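Local coordinates for surface protein VspA (Borrelia turicatae, PDB 1YJG) that is a variable outer-membrane lipoprotein, here its helical core, and probably takes part in evading host immunity through switching between antigenically distinct surface proteins, at residues 9-14 with 68-74; 25-31 with 113-119; 81-85 with 138-142; 91-95 with 126-132. All blocks are in the same frame, centred on the assembly; numbering follows the deposited sequence.

How the contacts relate
All four contacts tie together the helices of one elongated bundle. Contact 3 is the most buried, a mainly apolar interface between helices 76-98 and 129-155; contact 4 joins the same two helices, its centre about 16 Å away, where a salt bridge and a glycine carbonyl are added to the packing. Contacts 1 and 2 share helix 2-28, their centres about 29 Å apart on opposite sides of the chain's centre. Both are partly buried and set apolar packing beside a bridging water; a water also bridges contacts 3 and 4. Contact 1 touches contact 3 through Phe10 with Ile82 and Val14 with Leu142, while contact 2 meets contact 4 through Thr115 with Lys127 and Ala129.

Contact 1 of 4, residues 9-14 with 68-74; sequences AFAKSV and LEKKVGI
The ring of Phe10 carries this contact. Its CD1-CE1 side meets two aliphatic groups: CE1 lies 3.6 Å from Leu68 CD2, and CD1 lies 3.7 Å from Ile74 CD1, both methyls approaching the ring obliquely. The other methyl of Leu68, CD1, reaches Val14 CG2 at 3.9 Å, the two side chains crossing at about a right angle. Leu68 is thus wedged between Phe10 and Val14, with the CB of Ser13 against it as well; leucine suits this place because its branched end can fill the space between Phe10 and Val14.

Beside this apolar patch runs Lys71. Its CD sits at the ring edge, near the plane of Phe10, and its chain, bent at chi3, carries NZ to the backbone of helix 2-28 near Ala9 and Phe10, 3.9 Å from Ala9 CB. There NZ donates to a water at 2.6 Å, and the same water lies 3.0 Å from Ser13 OG and gives a weak bond to Ala9 O. The small side chains of Ala9 and Ser13 suit a place where an ammonium group and a water come close to the helix.

Phe10 is directed by its first torsion, which sets CG anti to N (chi1 -173°). Beyond it, Ala146 and Ile82 also pack on the side chain. Ile74 is delivered by the type II turn Lys71-Ile74, in which Gly73 has the positive phi (83°) that glycine readily adopts.

No direct hydrogen bond crosses between the segments, so the chemistry implies apolar packing on the inner side and a water-mediated link through Lys71 on the outer.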
# COMPACT_ATOMS: atom_id res chain seq x y z
N ALA A 9 -17.45 -7.16 -5.58
CA ALA A 9 -16.20 -7.92 -5.61
C ALA A 9 -15.17 -7.24 -6.53
O ALA A 9 -14.00 -7.06 -6.16
CB ALA A 9 -16.47 -9.36 -6.05
N PHE A 10 -15.62 -6.84 -7.71
CA PHE A 10 -14.75 -6.18 -8.69
C PHE A 10 -14.23 -4.85 -8.17
O PHE A 10 -13.06 -4.51 -8.35
CB PHE A 10 -15.51 -5.95 -10.00
CG PHE A 10 -14.64 -5.45 -11.10
CD1 PHE A 10 -13.83 -6.32 -11.82
CD2 PHE A 10 -14.62 -4.10 -11.42
CE1 PHE A 10 -13.00 -5.84 -12.83
CE2 PHE A 10 -13.80 -3.62 -12.44
CZ PHE A 10 -12.99 -4.48 -13.14
N ALA A 11 -15.11 -4.09 -7.54
CA ALA A 11 -14.77 -2.80 -6.97
C ALA A 11 -13.75 -2.97 -5.85
O ALA A 11 -12.88 -2.13 -5.69
CB ALA A 11 -16.02 -2.12 -6.45
N LYS A 12 -13.88 -4.04 -5.08
CA LYS A 12 -12.98 -4.34 -3.98
C LYS A 12 -11.57 -4.56 -4.51
O LYS A 12 -10.60 -4.13 -3.90
CB LYS A 12 -13.38 -5.62 -3.26
CG LYS A 12 -14.38 -5.47 -2.13
CD LYS A 12 -14.84 -6.85 -1.62
CE LYS A 12 -13.69 -7.67 -1.03
NZ LYS A 12 -14.09 -9.07 -0.64
N SER A 13 -11.49 -5.28 -5.62
CA SER A 13 -10.23 -5.61 -6.27
C SER A 13 -9.56 -4.39 -6.85
O SER A 13 -8.34 -4.25 -6.77
CB SER A 13 -10.45 -6.64 -7.38
OG SER A 13 -10.74 -7.91 -6.82
N VAL A 14 -10.36 -3.51 -7.45
CA VAL A 14 -9.86 -2.29 -8.05
C VAL A 14 -9.42 -1.33 -6.95
O VAL A 14 -8.38 -0.68 -7.06
CB VAL A 14 -10.90 -1.65 -8.99
CG1 VAL A 14 -10.43 -0.29 -9.50
CG2 VAL A 14 -11.18 -2.57 -10.18
N LEU A 68 -7.30 -9.83 -12.68
CA LEU A 68 -8.53 -9.12 -13.01
C LEU A 68 -8.90 -9.20 -14.50
O LEU A 68 -10.08 -9.30 -14.84
CB LEU A 68 -8.43 -7.64 -12.61
CG LEU A 68 -9.14 -7.26 -11.32
CD1 LEU A 68 -9.20 -5.73 -11.23
CD2 LEU A 68 -10.55 -7.87 -11.21
N GLU A 69 -7.89 -9.15 -15.35
CA GLU A 69 -8.06 -9.23 -16.81
C GLU A 69 -8.72 -10.54 -17.25
O GLU A 69 -9.38 -10.57 -18.28
CB GLU A 69 -6.70 -9.18 -17.50
CG GLU A 69 -6.12 -7.81 -17.75
CD GLU A 69 -4.79 -7.88 -18.46
OE1 GLU A 69 -4.27 -6.80 -18.87
OE2 GLU A 69 -4.25 -9.01 -18.61
N LYS A 70 -8.50 -11.60 -16.48
CA LYS A 70 -9.06 -12.93 -16.78
C LYS A 70 -10.41 -13.19 -16.13
O LYS A 70 -10.92 -14.32 -16.21
CB LYS A 70 -8.07 -14.01 -16.33
CG LYS A 70 -6.65 -13.85 -16.91
CD LYS A 70 -5.55 -14.33 -15.94
CE LYS A 70 -4.92 -15.63 -16.37
NZ LYS A 70 -5.95 -16.71 -16.59
N LYS A 71 -11.02 -12.18 -15.51
CA LYS A 71 -12.32 -12.38 -14.87
C LYS A 71 -13.43 -12.55 -15.91
O LYS A 71 -13.53 -11.76 -16.86
CB LYS A 71 -12.63 -11.25 -13.87
CG LYS A 71 -13.29 -11.75 -12.60
CD LYS A 71 -13.63 -10.62 -11.62
CE LYS A 71 -14.87 -10.97 -10.79
NZ LYS A 71 -15.03 -10.12 -9.57
N VAL A 72 -14.25 -13.59 -15.73
CA VAL A 72 -15.36 -13.90 -16.62
C VAL A 72 -16.58 -13.01 -16.37
O VAL A 72 -16.86 -12.63 -15.23
CB VAL A 72 -15.82 -15.39 -16.51
CG1 VAL A 72 -14.63 -16.35 -16.68
CG2 VAL A 72 -16.55 -15.67 -15.19
N GLY A 73 -17.30 -12.68 -17.45
CA GLY A 73 -18.49 -11.85 -17.37
C GLY A 73 -18.22 -10.35 -17.36
O GLY A 73 -19.15 -9.56 -17.31
N ILE A 74 -16.94 -9.97 -17.41
CA ILE A 74 -16.53 -8.56 -17.41
C ILE A 74 -16.78 -7.97 -18.80
O ILE A 74 -16.51 -8.62 -19.80
CB ILE A 74 -15.01 -8.44 -17.03
CG1 ILE A 74 -14.78 -8.90 -15.59
CG2 ILE A 74 -14.48 -7.02 -17.23
CD1 ILE A 74 -15.55 -8.14 -14.54
O HOH W 1 -12.85 -9.36 -8.33

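Contact 2 of 4, residues 25-31 with 113-119; sequences DELAKAI and AKTAIDI
Ala28 and Asp118 bring the two backbones to a CA separation of 5.4 Å, and a type I turn runs from Ala28 to Ile31. Such closeness suits alanine, whose CB rests 3.6 Å from Ile117 O. The turn sends Ile31 back toward the other segment. Its CD1 settles among three partners, lying 3.8 Å from both Ala113 CB and Ile117 CG1, with Lys114 CG close by; Ile31 and Ile117 lie alongside, pointing opposite ways. Ile117 holds CG1 between its backbone N and carbonyl carbon (chi1 74°), a crowded position that leaves this branch against Ile31. Farther out, one water joins the segments, donating to Asp25 OD1 at 2.8 Å and to Ile117 O at 2.7 Å while accepting from Ile119 N. It thereby satisfies the carbonyl of Ile117 and the N-H of Ile119, and the aspartate suits its place as an acceptor. Leu50 and Ile51 of helix 48-69 extend the apolar patch, and Ser56 of the second subunit bonds to Glu26 O. The arrangement is that of two helix-to-loop regions meeting at one end of a helical bundle.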
# COMPACT_ATOMS: atom_id res chain seq x y z
N ASP A 25 3.07 7.06 -3.05
CA ASP A 25 3.24 8.47 -2.66
C ASP A 25 3.72 8.51 -1.19
O ASP A 25 4.42 9.44 -0.79
CB ASP A 25 1.94 9.28 -2.75
CG ASP A 25 1.36 9.32 -4.15
OD1 ASP A 25 2.11 9.14 -5.13
OD2 ASP A 25 0.14 9.53 -4.34
N GLU A 26 3.30 7.53 -0.39
CA GLU A 26 3.71 7.46 1.02
C GLU A 26 5.18 7.01 1.12
O GLU A 26 5.86 7.37 2.06
CB GLU A 26 2.80 6.54 1.85
CG GLU A 26 1.29 6.85 1.80
CD GLU A 26 0.90 8.26 2.24
OE1 GLU A 26 -0.26 8.63 1.99
OE2 GLU A 26 1.72 8.99 2.84
N LEU A 27 5.64 6.22 0.15
CA LEU A 27 7.02 5.74 0.11
C LEU A 27 7.95 6.86 -0.32
O LEU A 27 9.11 6.93 0.12
CB LEU A 27 7.16 4.56 -0.86
CG LEU A 27 6.39 3.28 -0.52
CD1 LEU A 27 6.66 2.23 -1.59
CD2 LEU A 27 6.74 2.73 0.87
N ALA A 28 7.44 7.73 -1.20
CA ALA A 28 8.21 8.87 -1.70
C ALA A 28 8.48 9.87 -0.58
O ALA A 28 9.46 10.60 -0.63
CB ALA A 28 7.48 9.54 -2.85
N LYS A 29 7.61 9.91 0.43
CA LYS A 29 7.80 10.81 1.58
C LYS A 29 8.95 10.31 2.47
O LYS A 29 9.40 11.02 3.37
CB LYS A 29 6.53 10.90 2.43
CG LYS A 29 5.38 11.67 1.81
CD LYS A 29 4.09 11.40 2.58
CE LYS A 29 2.85 11.76 1.77
NZ LYS A 29 1.61 11.61 2.58
N ALA A 30 9.39 9.07 2.25
CA ALA A 30 10.48 8.45 3.02
C ALA A 30 11.84 8.58 2.35
O ALA A 30 12.85 8.15 2.91
CB ALA A 30 10.18 7.00 3.28
N ILE A 31 11.87 9.13 1.14
CA ILE A 31 13.12 9.30 0.41
C ILE A 31 14.02 10.25 1.21
O ILE A 31 13.59 11.33 1.62
CB ILE A 31 12.85 9.87 -1.00
CG1 ILE A 31 12.16 8.83 -1.88
CG2 ILE A 31 14.17 10.35 -1.65
CD1 ILE A 31 11.72 9.37 -3.26
N ALA A 113 16.03 9.08 -6.78
CA ALA A 113 14.97 8.24 -6.22
C ALA A 113 13.64 8.87 -6.65
O ALA A 113 12.70 8.18 -6.95
CB ALA A 113 15.06 8.17 -4.72
N LYS A 114 13.61 10.20 -6.71
CA LYS A 114 12.41 10.93 -7.10
C LYS A 114 12.06 10.71 -8.57
O LYS A 114 10.88 10.67 -8.92
CB LYS A 114 12.57 12.41 -6.77
CG LYS A 114 12.47 12.68 -5.28
CD LYS A 114 12.92 14.08 -4.93
CE LYS A 114 12.52 14.42 -3.49
NZ LYS A 114 13.61 15.08 -2.73
N THR A 115 13.07 10.54 -9.43
CA THR A 115 12.80 10.30 -10.86
C THR A 115 12.16 8.93 -11.05
O THR A 115 11.68 8.60 -12.13
CB THR A 115 14.06 10.38 -11.74
OG1 THR A 115 14.94 9.28 -11.45
CG2 THR A 115 14.88 11.66 -11.46
N ALA A 116 12.18 8.10 -10.01
CA ALA A 116 11.59 6.78 -10.08
C ALA A 116 10.20 6.68 -9.46
O ALA A 116 9.29 6.20 -10.13
CB ALA A 116 12.52 5.73 -9.46
N ILE A 117 10.04 7.16 -8.22
CA ILE A 117 8.75 7.06 -7.49
C ILE A 117 8.07 8.31 -6.91
O ILE A 117 7.14 8.16 -6.11
CB ILE A 117 8.95 6.06 -6.31
CG1 ILE A 117 9.78 6.69 -5.18
CG2 ILE A 117 9.63 4.79 -6.79
CD1 ILE A 117 9.95 5.80 -3.95
N ASP A 118 8.51 9.50 -7.29
CA ASP A 118 7.92 10.75 -6.79
C ASP A 118 7.23 11.51 -7.92
O ASP A 118 7.86 12.19 -8.70
CB ASP A 118 9.00 11.62 -6.11
CG ASP A 118 8.41 12.69 -5.19
OD1 ASP A 118 9.04 13.05 -4.19
OD2 ASP A 118 7.30 13.22 -5.38
N ILE A 119 5.91 11.37 -8.01
CA ILE A 119 5.12 12.02 -9.06
C ILE A 119 4.93 13.52 -8.85
O ILE A 119 4.69 14.24 -9.80
CB ILE A 119 3.71 11.34 -9.21
CG1 ILE A 119 2.81 11.63 -8.01
CG2 ILE A 119 3.83 9.82 -9.43
CD1 ILE A 119 1.33 11.36 -8.30
O HOH W 2 4.77 9.49 -5.75

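Contact 3 of 4, residues 81-85 with 138-142; sequences KITTV and AIDAL
Leu142 and Ile82 cross obliquely, with Leu142 CD2 3.7 Å from Ile82 CG1, while the same methyl meets Val85 CG2 at 3.8 Å, this time with the side chains at about a right angle. One leucine therefore fills the space beside two residues one turn apart on the facing helix. A first torsion of -179° extends Leu142 away from its own backbone N to reach them, and its other methyl, CD1, approaches the CB of Lys81.

Val85 divides its two branches. CG1 turns to Ile139, 4.1 Å from its CD1, in another oblique approach; CG2 faces Leu142 and also comes within 3.6 Å of Ala138 O. The valine is compact enough to stand where the backbones are near, its CA only 5.0 Å from that of Ala138. Alanine fits the same spot, with its CB 3.8 Å from Val85 CA.

Lys81 sets out toward the other helix, but its ammonium group turns off to a salt bridge with Asp77, so only its aliphatic base joins the packing. A water donates to Lys81 O and to Ala138 O, at 2.7 Å each, linking the two backbones. Phe10 and Val14 of helix 2-28 and Leu65 of helix 48-69 extend the apolar layer.

The axes of these two short segments approach to 8.7 Å and their directions differ by 156°, a close antiparallel helix pair, as expected in the core of a helical bundle.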
# COMPACT_ATOMS: atom_id res chain seq x y z
N LYS A 81 -10.08 -0.94 -19.83
CA LYS A 81 -9.62 0.03 -18.86
C LYS A 81 -8.61 -0.64 -17.93
O LYS A 81 -7.65 0.00 -17.49
CB LYS A 81 -10.79 0.62 -18.08
CG LYS A 81 -11.58 1.65 -18.84
CD LYS A 81 -12.83 2.06 -18.08
CE LYS A 81 -13.41 3.36 -18.63
NZ LYS A 81 -14.13 3.12 -19.91
N ILE A 82 -8.82 -1.93 -17.66
CA ILE A 82 -7.91 -2.71 -16.81
C ILE A 82 -6.60 -2.86 -17.54
O ILE A 82 -5.56 -2.82 -16.92
CB ILE A 82 -8.45 -4.13 -16.53
CG1 ILE A 82 -9.66 -4.10 -15.61
CG2 ILE A 82 -7.34 -5.04 -15.89
CD1 ILE A 82 -10.41 -5.49 -15.55
N THR A 83 -6.66 -3.09 -18.85
CA THR A 83 -5.46 -3.27 -19.68
C THR A 83 -4.63 -2.01 -19.69
O THR A 83 -3.41 -2.08 -19.64
CB THR A 83 -5.84 -3.71 -21.12
OG1 THR A 83 -6.39 -5.03 -21.07
CG2 THR A 83 -4.60 -3.88 -22.00
N THR A 84 -5.29 -0.85 -19.75
CA THR A 84 -4.60 0.43 -19.73
C THR A 84 -3.83 0.54 -18.40
O THR A 84 -2.69 1.02 -18.37
CB THR A 84 -5.58 1.58 -19.90
OG1 THR A 84 -6.15 1.50 -21.21
CG2 THR A 84 -4.88 2.95 -19.86
N VAL A 85 -4.44 0.06 -17.31
CA VAL A 85 -3.76 0.10 -16.01
C VAL A 85 -2.58 -0.86 -16.01
O VAL A 85 -1.49 -0.48 -15.61
CB VAL A 85 -4.65 -0.26 -14.79
CG1 VAL A 85 -3.94 0.15 -13.49
CG2 VAL A 85 -6.04 0.38 -14.86
N ALA A 138 -4.55 6.04 -14.93
CA ALA A 138 -5.26 4.85 -15.37
C ALA A 138 -6.08 4.19 -14.28
O ALA A 138 -7.21 3.75 -14.53
CB ALA A 138 -4.26 3.86 -15.95
N ILE A 139 -5.53 4.09 -13.07
CA ILE A 139 -6.23 3.45 -11.96
C ILE A 139 -7.39 4.31 -11.45
O ILE A 139 -8.41 3.78 -10.99
CB ILE A 139 -5.24 3.03 -10.81
CG1 ILE A 139 -5.91 2.05 -9.85
CG2 ILE A 139 -4.73 4.25 -10.04
CD1 ILE A 139 -6.61 0.87 -10.51
N ASP A 140 -7.24 5.64 -11.54
CA ASP A 140 -8.29 6.55 -11.10
C ASP A 140 -9.49 6.30 -11.98
O ASP A 140 -10.61 6.26 -11.50
CB ASP A 140 -7.91 8.04 -11.28
CG ASP A 140 -6.98 8.57 -10.21
OD1 ASP A 140 -6.83 7.95 -9.14
OD2 ASP A 140 -6.35 9.64 -10.36
N ALA A 141 -9.25 6.13 -13.28
CA ALA A 141 -10.33 5.89 -14.24
C ALA A 141 -11.01 4.55 -13.99
O ALA A 141 -12.24 4.46 -14.03
CB ALA A 141 -9.80 5.96 -15.69
N LEU A 142 -10.22 3.51 -13.72
CA LEU A 142 -10.81 2.21 -13.47
C LEU A 142 -11.61 2.19 -12.18
O LEU A 142 -12.64 1.51 -12.11
CB LEU A 142 -9.74 1.11 -13.46
CG LEU A 142 -10.24 -0.33 -13.24
CD1 LEU A 142 -11.25 -0.74 -14.29
CD2 LEU A 142 -9.08 -1.29 -13.22
O HOH W 3 -8.11 2.60 -16.86

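Contact 4 of 4, residues 91-95 with 126-132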
# COMPACT_ATOMS: atom_id res chain seq x y z
N SER A 91 4.97 -1.13 -17.68
CA SER A 91 5.90 -0.09 -18.15
C SER A 91 6.81 0.38 -17.03
O SER A 91 8.02 0.55 -17.22
CB SER A 91 5.13 1.11 -18.70
OG SER A 91 4.91 0.95 -20.08
N PHE A 92 6.23 0.62 -15.86
CA PHE A 92 7.00 1.06 -14.70
C PHE A 92 8.07 0.03 -14.36
O PHE A 92 9.23 0.37 -14.15
CB PHE A 92 6.09 1.25 -13.48
CG PHE A 92 6.86 1.57 -12.23
CD1 PHE A 92 7.20 2.89 -11.94
CD2 PHE A 92 7.30 0.56 -11.39
CE1 PHE A 92 7.93 3.19 -10.81
CE2 PHE A 92 8.04 0.86 -10.26
CZ PHE A 92 8.36 2.17 -9.97
N LEU A 93 7.68 -1.24 -14.30
CA LEU A 93 8.61 -2.33 -13.97
C LEU A 93 9.74 -2.49 -14.99
O LEU A 93 10.89 -2.65 -14.62
CB LEU A 93 7.85 -3.66 -13.80
CG LEU A 93 6.77 -3.69 -12.73
CD1 LEU A 93 5.99 -5.02 -12.82
CD2 LEU A 93 7.35 -3.51 -11.34
N THR A 94 9.39 -2.45 -16.28
CA THR A 94 10.37 -2.58 -17.35
C THR A 94 11.36 -1.41 -17.33
O THR A 94 12.57 -1.60 -17.48
CB THR A 94 9.63 -2.63 -18.72
OG1 THR A 94 8.88 -3.83 -18.84
CG2 THR A 94 10.60 -2.72 -19.89
N LYS A 95 10.84 -0.20 -17.13
CA LYS A 95 11.67 0.99 -17.08
C LYS A 95 12.63 0.95 -15.89
O LYS A 95 13.82 1.26 -16.03
CB LYS A 95 10.77 2.25 -17.04
CG LYS A 95 11.51 3.57 -16.80
CD LYS A 95 12.69 3.81 -17.77
CE LYS A 95 12.25 4.06 -19.21
NZ LYS A 95 11.69 5.42 -19.41
N ASP A 126 12.43 10.47 -15.45
CA ASP A 126 13.01 9.51 -16.40
C ASP A 126 13.42 8.12 -15.93
O ASP A 126 13.96 7.36 -16.73
CB ASP A 126 14.19 10.18 -17.12
CG ASP A 126 15.43 10.27 -16.27
OD1 ASP A 126 15.37 10.89 -15.18
OD2 ASP A 126 16.50 9.74 -16.59
N LYS A 127 13.18 7.77 -14.67
CA LYS A 127 13.52 6.44 -14.15
C LYS A 127 12.30 5.70 -13.55
O LYS A 127 12.43 4.93 -12.60
CB LYS A 127 14.67 6.53 -13.13
CG LYS A 127 15.91 7.26 -13.65
CD LYS A 127 17.08 7.20 -12.66
CE LYS A 127 18.07 8.34 -12.88
NZ LYS A 127 17.53 9.67 -12.47
N GLY A 128 11.12 5.95 -14.11
CA GLY A 128 9.88 5.32 -13.67
C GLY A 128 8.76 6.22 -13.19
O GLY A 128 7.61 5.83 -13.23
N ALA A 129 9.07 7.43 -12.74
CA ALA A 129 8.02 8.34 -12.24
C ALA A 129 6.97 8.72 -13.31
O ALA A 129 5.79 8.86 -13.00
CB ALA A 129 8.64 9.57 -11.59
N GLU A 130 7.40 8.87 -14.57
CA GLU A 130 6.48 9.21 -15.65
C GLU A 130 5.47 8.08 -15.80
O GLU A 130 4.28 8.33 -15.94
CB GLU A 130 7.22 9.41 -16.96
CG GLU A 130 6.34 9.65 -18.18
CD GLU A 130 5.63 11.01 -18.17
OE1 GLU A 130 4.92 11.30 -19.16
OE2 GLU A 130 5.78 11.79 -17.20
N GLU A 131 5.96 6.84 -15.76
CA GLU A 131 5.13 5.66 -15.90
C GLU A 131 4.16 5.55 -14.71
O GLU A 131 3.03 5.09 -14.86
CB GLU A 131 6.00 4.40 -16.03
CG GLU A 131 6.78 4.25 -17.35
CD GLU A 131 8.07 5.07 -17.43
OE1 GLU A 131 8.47 5.71 -16.43
OE2 GLU A 131 8.72 5.08 -18.51
N LEU A 132 4.64 5.95 -13.54
CA LEU A 132 3.87 5.92 -12.31
C LEU A 132 2.73 6.92 -12.38
O LEU A 132 1.64 6.66 -11.86
CB LEU A 132 4.77 6.19 -11.11
CG LEU A 132 4.13 6.15 -9.73
CD1 LEU A 132 3.47 4.78 -9.47
CD2 LEU A 132 5.18 6.47 -8.69
O HOH W 4 13.91 6.95 -19.54
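Lys95 and Glu131 meet because both chains fold over. Lys95 leaves its backbone with CG trans to N (chi1 172°) and then bends at each later torsion, bringing NZ round to the carboxylate of Glu131; Glu131 turns at chi2 (80°), which swings that carboxylate toward the lysine. The two cross at about a right angle, and Lys95 NZ donates to Glu131 OE2 at 3.1 Å, on the syn side of the carboxylate and 19° out of its plane. The ammonium group has a second partner in a water, 2.7 Å from NZ, that donates to Asp126 O. Long, flexible residues suit this partly exposed side of the helix pair, where their aliphatic portions also pack: Lys95 CG lies 3.6 Å from Gly128 N, and Glu131 CG is 3.8 Å from Ser91 CB.

Deeper down, Phe92 directs its ring edge at the backbone: Gly128 O lies at that edge, near the ring plane, 3.2 Å from Phe92 CD1, an approach in which polarised ring hydrogens may favour the carbonyl oxygen. Leu132 CB touches the same ring obliquely, and Ile58 of helix 48-69 packs against it too.

Glycine suits position 128 on two counts, the positive phi of its backbone and the close approach of the Phe92 ring. Neighbouring Lys127 sends its amine to Thr115 and Asp112 instead. Gly128 occupies the N-cap position of helix 129-155, so the arrangement is a helix start packed against an antiparallel neighbour in a helical bundle.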